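Long-range contact in AvtR (Acidianus filamentous virus 6, PDB 4HV0), which probably binds DNA as a ribbon-helix-helix transcriptional regulator of a filamentous virus that infects hyperthermophilic archaea: residues 32-42 / 69-80. Numbering follows the deposited sequence.
Sequences LKEYFGIEDRT and LEKRNEILVKLE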
loop_
_atom_site.group_PDB
_atom_site.type_symbol
_atom_site.label_atom_id
_atom_site.label_comp_id
_atom_site.label_asym_id
_atom_site.label_seq_id
_atom_site.Cartn_x
_atom_site.Cartn_y
_atom_site.Cartn_z
ATOM N N LEU A 32 5.732 1.542 3.734
ATOM C CA LEU A 32 6.911 1.096 2.966
ATOM C C LEU A 32 8.232 1.640 3.525
ATOM O O LEU A 32 9.220 0.923 3.544
ATOM C CB LEU A 32 6.803 1.428 1.492
ATOM C CG LEU A 32 5.573 0.788 0.796
ATOM C CD1 LEU A 32 5.545 1.124 -0.689
ATOM C CD2 LEU A 32 5.415 -0.715 1.022
ATOM N N LYS A 33 8.266 2.892 3.955
ATOM C CA LYS A 33 9.515 3.460 4.518
ATOM C C LYS A 33 9.885 2.759 5.807
ATOM O O LYS A 33 11.016 2.348 5.979
ATOM C CB LYS A 33 9.412 4.975 4.732
ATOM C CG LYS A 33 9.493 5.755 3.423
ATOM C CD LYS A 33 8.677 7.020 3.551
ATOM C CE LYS A 33 9.465 8.232 3.077
ATOM N NZ LYS A 33 8.781 9.513 3.420
ATOM N N GLU A 34 8.907 2.539 6.664
ATOM C CA GLU A 34 9.132 1.884 7.949
ATOM C C GLU A 34 9.492 0.408 7.847
ATOM O O GLU A 34 10.423 -0.042 8.488
ATOM C CB GLU A 34 7.923 2.092 8.870
ATOM C CG GLU A 34 7.802 3.563 9.287
ATOM C CD GLU A 34 6.699 3.841 10.290
ATOM O OE1 GLU A 34 5.752 3.032 10.389
ATOM O OE2 GLU A 34 6.754 4.901 10.950
ATOM N N TYR A 35 8.756 -0.360 7.055
ATOM C CA TYR A 35 9.001 -1.813 6.975
ATOM C C TYR A 35 10.115 -2.206 6.006
ATOM O O TYR A 35 10.666 -3.256 6.180
ATOM C CB TYR A 35 7.722 -2.578 6.633
ATOM C CG TYR A 35 6.731 -2.661 7.759
ATOM C CD1 TYR A 35 6.029 -1.550 8.151
ATOM C CD2 TYR A 35 6.491 -3.852 8.418
ATOM C CE1 TYR A 35 5.121 -1.596 9.173
ATOM C CE2 TYR A 35 5.553 -3.911 9.434
ATOM C CZ TYR A 35 4.878 -2.768 9.804
ATOM O OH TYR A 35 3.962 -2.783 10.826
ATOM N N PHE A 36 10.457 -1.375 5.020
ATOM C CA PHE A 36 11.610 -1.659 4.143
ATOM C C PHE A 36 12.837 -0.836 4.510
ATOM O O PHE A 36 13.923 -1.076 4.005
ATOM C CB PHE A 36 11.241 -1.569 2.657
ATOM C CG PHE A 36 10.227 -2.605 2.290
ATOM C CD1 PHE A 36 10.601 -3.924 2.022
ATOM C CD2 PHE A 36 8.900 -2.317 2.375
ATOM C CE1 PHE A 36 9.651 -4.897 1.783
ATOM C CE2 PHE A 36 7.944 -3.283 2.142
ATOM C CZ PHE A 36 8.324 -4.587 1.853
ATOM N N GLY A 37 12.666 0.071 5.457
ATOM C CA GLY A 37 13.780 0.784 6.051
ATOM C C GLY A 37 14.495 1.752 5.123
ATOM O O GLY A 37 15.714 1.918 5.233
ATOM N N ILE A 38 13.711 2.399 4.267
ATOM C CA ILE A 38 14.190 3.271 3.215
ATOM C C ILE A 38 13.690 4.713 3.289
ATOM O O ILE A 38 12.616 5.029 3.787
ATOM C CB ILE A 38 13.853 2.752 1.795
ATOM C CG1 ILE A 38 12.339 2.453 1.654
ATOM C CG2 ILE A 38 14.798 1.611 1.483
ATOM C CD1 ILE A 38 11.900 1.891 0.324
ATOM N N GLU A 39 14.516 5.566 2.719
ATOM C CA GLU A 39 14.276 6.981 2.597
ATOM C C GLU A 39 13.624 7.224 1.253
ATOM O O GLU A 39 14.139 6.769 0.245
ATOM C CB GLU A 39 15.624 7.689 2.627
ATOM C CG GLU A 39 15.564 9.199 2.467
ATOM C CD GLU A 39 15.404 9.917 3.799
ATOM O OE1 GLU A 39 14.593 9.457 4.640
ATOM O OE2 GLU A 39 16.097 10.944 3.992
ATOM N N ASP A 40 12.515 7.943 1.227
ATOM C CA ASP A 40 11.919 8.343 -0.040
ATOM C C ASP A 40 11.426 9.796 -0.026
ATOM O O ASP A 40 10.675 10.223 0.863
ATOM C CB ASP A 40 10.795 7.394 -0.436
ATOM C CG ASP A 40 10.309 7.627 -1.862
ATOM O OD1 ASP A 40 9.519 8.562 -2.074
ATOM O OD2 ASP A 40 10.679 6.863 -2.774
ATOM N N ARG A 41 11.838 10.536 -1.050
ATOM C CA ARG A 41 11.568 11.971 -1.133
ATOM C C ARG A 41 10.191 12.279 -1.690
ATOM O O ARG A 41 9.660 13.334 -1.419
ATOM C CB ARG A 41 12.606 12.674 -2.007
ATOM C CG ARG A 41 12.700 14.184 -1.819
ATOM C CD ARG A 41 13.819 14.541 -0.852
ATOM N NE ARG A 41 14.202 15.968 -0.921
ATOM C CZ ARG A 41 15.113 16.498 -1.753
ATOM N NH1 ARG A 41 15.757 15.761 -2.663
ATOM N NH2 ARG A 41 15.367 17.808 -1.694
ATOM N N THR A 42 9.624 11.377 -2.483
ATOM C CA THR A 42 8.284 11.545 -3.046
ATOM C C THR A 42 7.226 12.025 -2.024
ATOM O O THR A 42 7.256 11.634 -0.842
ATOM C CB THR A 42 7.832 10.217 -3.647
ATOM O OG1 THR A 42 8.508 9.981 -4.883
ATOM C CG2 THR A 42 6.328 10.184 -3.866
ATOM N N LEU A 69 6.729 6.166 -5.760
ATOM C CA LEU A 69 7.982 6.268 -5.019
ATOM C C LEU A 69 9.092 6.620 -6.007
ATOM O O LEU A 69 8.915 6.501 -7.214
ATOM C CB LEU A 69 8.312 4.895 -4.413
ATOM C CG LEU A 69 7.596 4.335 -3.182
ATOM C CD1 LEU A 69 7.969 2.872 -2.987
ATOM C CD2 LEU A 69 7.962 5.117 -1.932
ATOM N N GLU A 70 10.242 7.065 -5.495
ATOM C CA GLU A 70 11.437 7.224 -6.331
ATOM C C GLU A 70 11.668 5.912 -7.051
ATOM O O GLU A 70 11.475 4.859 -6.463
ATOM C CB GLU A 70 12.669 7.543 -5.474
ATOM C CG GLU A 70 12.615 8.842 -4.697
ATOM C CD GLU A 70 13.804 9.032 -3.780
ATOM O OE1 GLU A 70 14.801 8.276 -3.822
ATOM O OE2 GLU A 70 13.742 9.958 -2.978
ATOM N N LYS A 71 12.113 5.963 -8.295
ATOM C CA LYS A 71 12.281 4.753 -9.086
ATOM C C LYS A 71 13.149 3.710 -8.368
ATOM O O LYS A 71 12.836 2.530 -8.416
ATOM C CB LYS A 71 12.829 5.080 -10.496
ATOM C CG LYS A 71 11.789 5.742 -11.407
ATOM C CD LYS A 71 12.345 6.200 -12.765
ATOM C CE LYS A 71 11.255 6.806 -13.670
ATOM N NZ LYS A 71 11.319 6.455 -15.124
ATOM N N ARG A 72 14.214 4.135 -7.696
ATOM C CA ARG A 72 15.096 3.188 -7.005
ATOM C C ARG A 72 14.373 2.416 -5.873
ATOM O O ARG A 72 14.578 1.201 -5.732
ATOM C CB ARG A 72 16.443 3.792 -6.553
ATOM C CG ARG A 72 17.523 3.590 -7.613
ATOM C CD ARG A 72 17.195 4.299 -8.925
ATOM N NE ARG A 72 17.520 3.471 -10.082
ATOM C CZ ARG A 72 17.197 3.788 -11.330
ATOM N NH1 ARG A 72 16.575 4.935 -11.569
ATOM N NH2 ARG A 72 17.507 2.970 -12.334
ATOM N N ASN A 73 13.507 3.104 -5.138
ATOM C CA ASN A 73 12.749 2.473 -4.089
ATOM C C ASN A 73 11.639 1.574 -4.631
ATOM O O ASN A 73 11.341 0.547 -4.049
ATOM C CB ASN A 73 12.179 3.510 -3.121
ATOM C CG ASN A 73 13.231 4.143 -2.218
ATOM O OD1 ASN A 73 13.086 5.296 -1.808
ATOM N ND2 ASN A 73 14.262 3.406 -1.892
ATOM N N GLU A 74 11.051 1.937 -5.754
ATOM C CA GLU A 74 10.105 1.061 -6.429
ATOM C C GLU A 74 10.718 -0.320 -6.716
ATOM O O GLU A 74 10.110 -1.350 -6.434
ATOM C CB GLU A 74 9.660 1.686 -7.740
ATOM C CG GLU A 74 8.251 1.313 -8.145
ATOM C CD GLU A 74 7.879 1.946 -9.457
ATOM O OE1 GLU A 74 7.496 3.146 -9.449
ATOM O OE2 GLU A 74 7.983 1.240 -10.480
ATOM N N ILE A 75 11.931 -0.329 -7.245
ATOM C CA ILE A 75 12.622 -1.567 -7.504
ATOM C C ILE A 75 12.949 -2.326 -6.213
ATOM O O ILE A 75 12.702 -3.537 -6.153
ATOM C CB ILE A 75 13.876 -1.317 -8.386
ATOM C CG1 ILE A 75 13.418 -0.941 -9.806
ATOM C CG2 ILE A 75 14.785 -2.527 -8.478
ATOM C CD1 ILE A 75 14.386 -0.127 -10.644
ATOM N N LEU A 76 13.445 -1.643 -5.174
ATOM C CA LEU A 76 13.797 -2.345 -3.922
ATOM C C LEU A 76 12.554 -2.995 -3.359
ATOM O O LEU A 76 12.574 -4.154 -2.989
ATOM C CB LEU A 76 14.415 -1.412 -2.874
ATOM C CG LEU A 76 15.790 -0.832 -3.239
ATOM C CD1 LEU A 76 16.254 0.112 -2.146
ATOM C CD2 LEU A 76 16.823 -1.915 -3.495
ATOM N N VAL A 77 11.452 -2.252 -3.336
ATOM C CA VAL A 77 10.262 -2.779 -2.759
ATOM C C VAL A 77 9.772 -3.999 -3.534
ATOM O O VAL A 77 9.460 -5.018 -2.924
ATOM C CB VAL A 77 9.182 -1.722 -2.615
ATOM C CG1 VAL A 77 7.834 -2.373 -2.356
ATOM C CG2 VAL A 77 9.550 -0.807 -1.454
ATOM N N LYS A 78 9.724 -3.915 -4.857
ATOM C CA LYS A 78 9.361 -5.077 -5.663
ATOM C C LYS A 78 10.246 -6.258 -5.378
ATOM O O LYS A 78 9.779 -7.395 -5.219
ATOM C CB LYS A 78 9.480 -4.772 -7.148
ATOM C CG LYS A 78 8.376 -3.932 -7.762
ATOM C CD LYS A 78 8.625 -3.864 -9.267
ATOM C CE LYS A 78 8.351 -2.510 -9.902
ATOM N NZ LYS A 78 6.931 -2.502 -10.292
ATOM N N LEU A 79 11.526 -6.005 -5.292
ATOM C CA LEU A 79 12.451 -7.096 -5.071
ATOM C C LEU A 79 12.259 -7.729 -3.715
ATOM O O LEU A 79 12.338 -8.941 -3.597
ATOM C CB LEU A 79 13.866 -6.583 -5.223
ATOM C CG LEU A 79 15.020 -7.570 -5.070
ATOM C CD1 LEU A 79 14.958 -8.564 -6.236
ATOM C CD2 LEU A 79 16.370 -6.850 -4.981
ATOM N N GLU A 80 12.049 -6.908 -2.688
ATOM C CA GLU A 80 11.925 -7.414 -1.336
ATOM C C GLU A 80 10.645 -8.218 -1.186
ATOM O O GLU A 80 10.651 -9.252 -0.548
ATOM C CB GLU A 80 11.970 -6.254 -0.346
ATOM C CG GLU A 80 13.366 -5.687 -0.120
ATOM C CD GLU A 80 14.350 -6.691 0.468
ATOM O OE1 GLU A 80 13.913 -7.604 1.197
ATOM O OE2 GLU A 80 15.572 -6.586 0.208
#
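In this ribbon-helix-helix fold, the end of helix 24-36 and the loop after it lie along the first turns of helix 71-84: Phe-36 and Ile-38 meet Val-77, while Asp-40 and Arg-41 meet Glu-70. The link between the two segments includes strands 54-57 and 60-65, the latter antiparallel to strand 3-6. The axes of the short helical pieces 32-36 and 71-80 come within 11.5 Å at 54°, with apolar side chains between them. Leu-32 sends CD1 to 3.8 Å from CD1 of Leu-69; Leu-88, from helix 88-97, also touches Leu-32. Val-77 places CG2 over one face of the Phe-36 ring, the two side chains crossing nearly at right angles. Glu-80 comes obliquely to the same ring with CB, and its carboxylate leads away. Gly-37, the first residue past helix 24-36, has positive phi, and the loop then brings Ile-38 back against helix 71-84. Ile-38 CD1 lies 4.0 Å from Val-77 CG2, and Ile-38 CG2 lies 4.2 Å from CD1 of Leu-76. Further along, the contact turns polar. The side chain of Asp-40, its CG anti to the backbone N (chi1 -170°), turns to the start of the helix, where OD2 accepts the N-H of Glu-70 through its syn lone pair at 2.8 Å. Arg-29 of helix 24-36 touches Asp-40, Thr-42 and Leu-69. Two like charges come close here, Asp-40 OD2 and Glu-70 OE2 being 4.4 Å apart. Glu-70, the N-cap residue, returns a bond to the loop with its extended side chain: OE2 takes the backbone N-H of Arg-41 at 2.8 Å, the nitrogen standing 39° above the carboxylate plane.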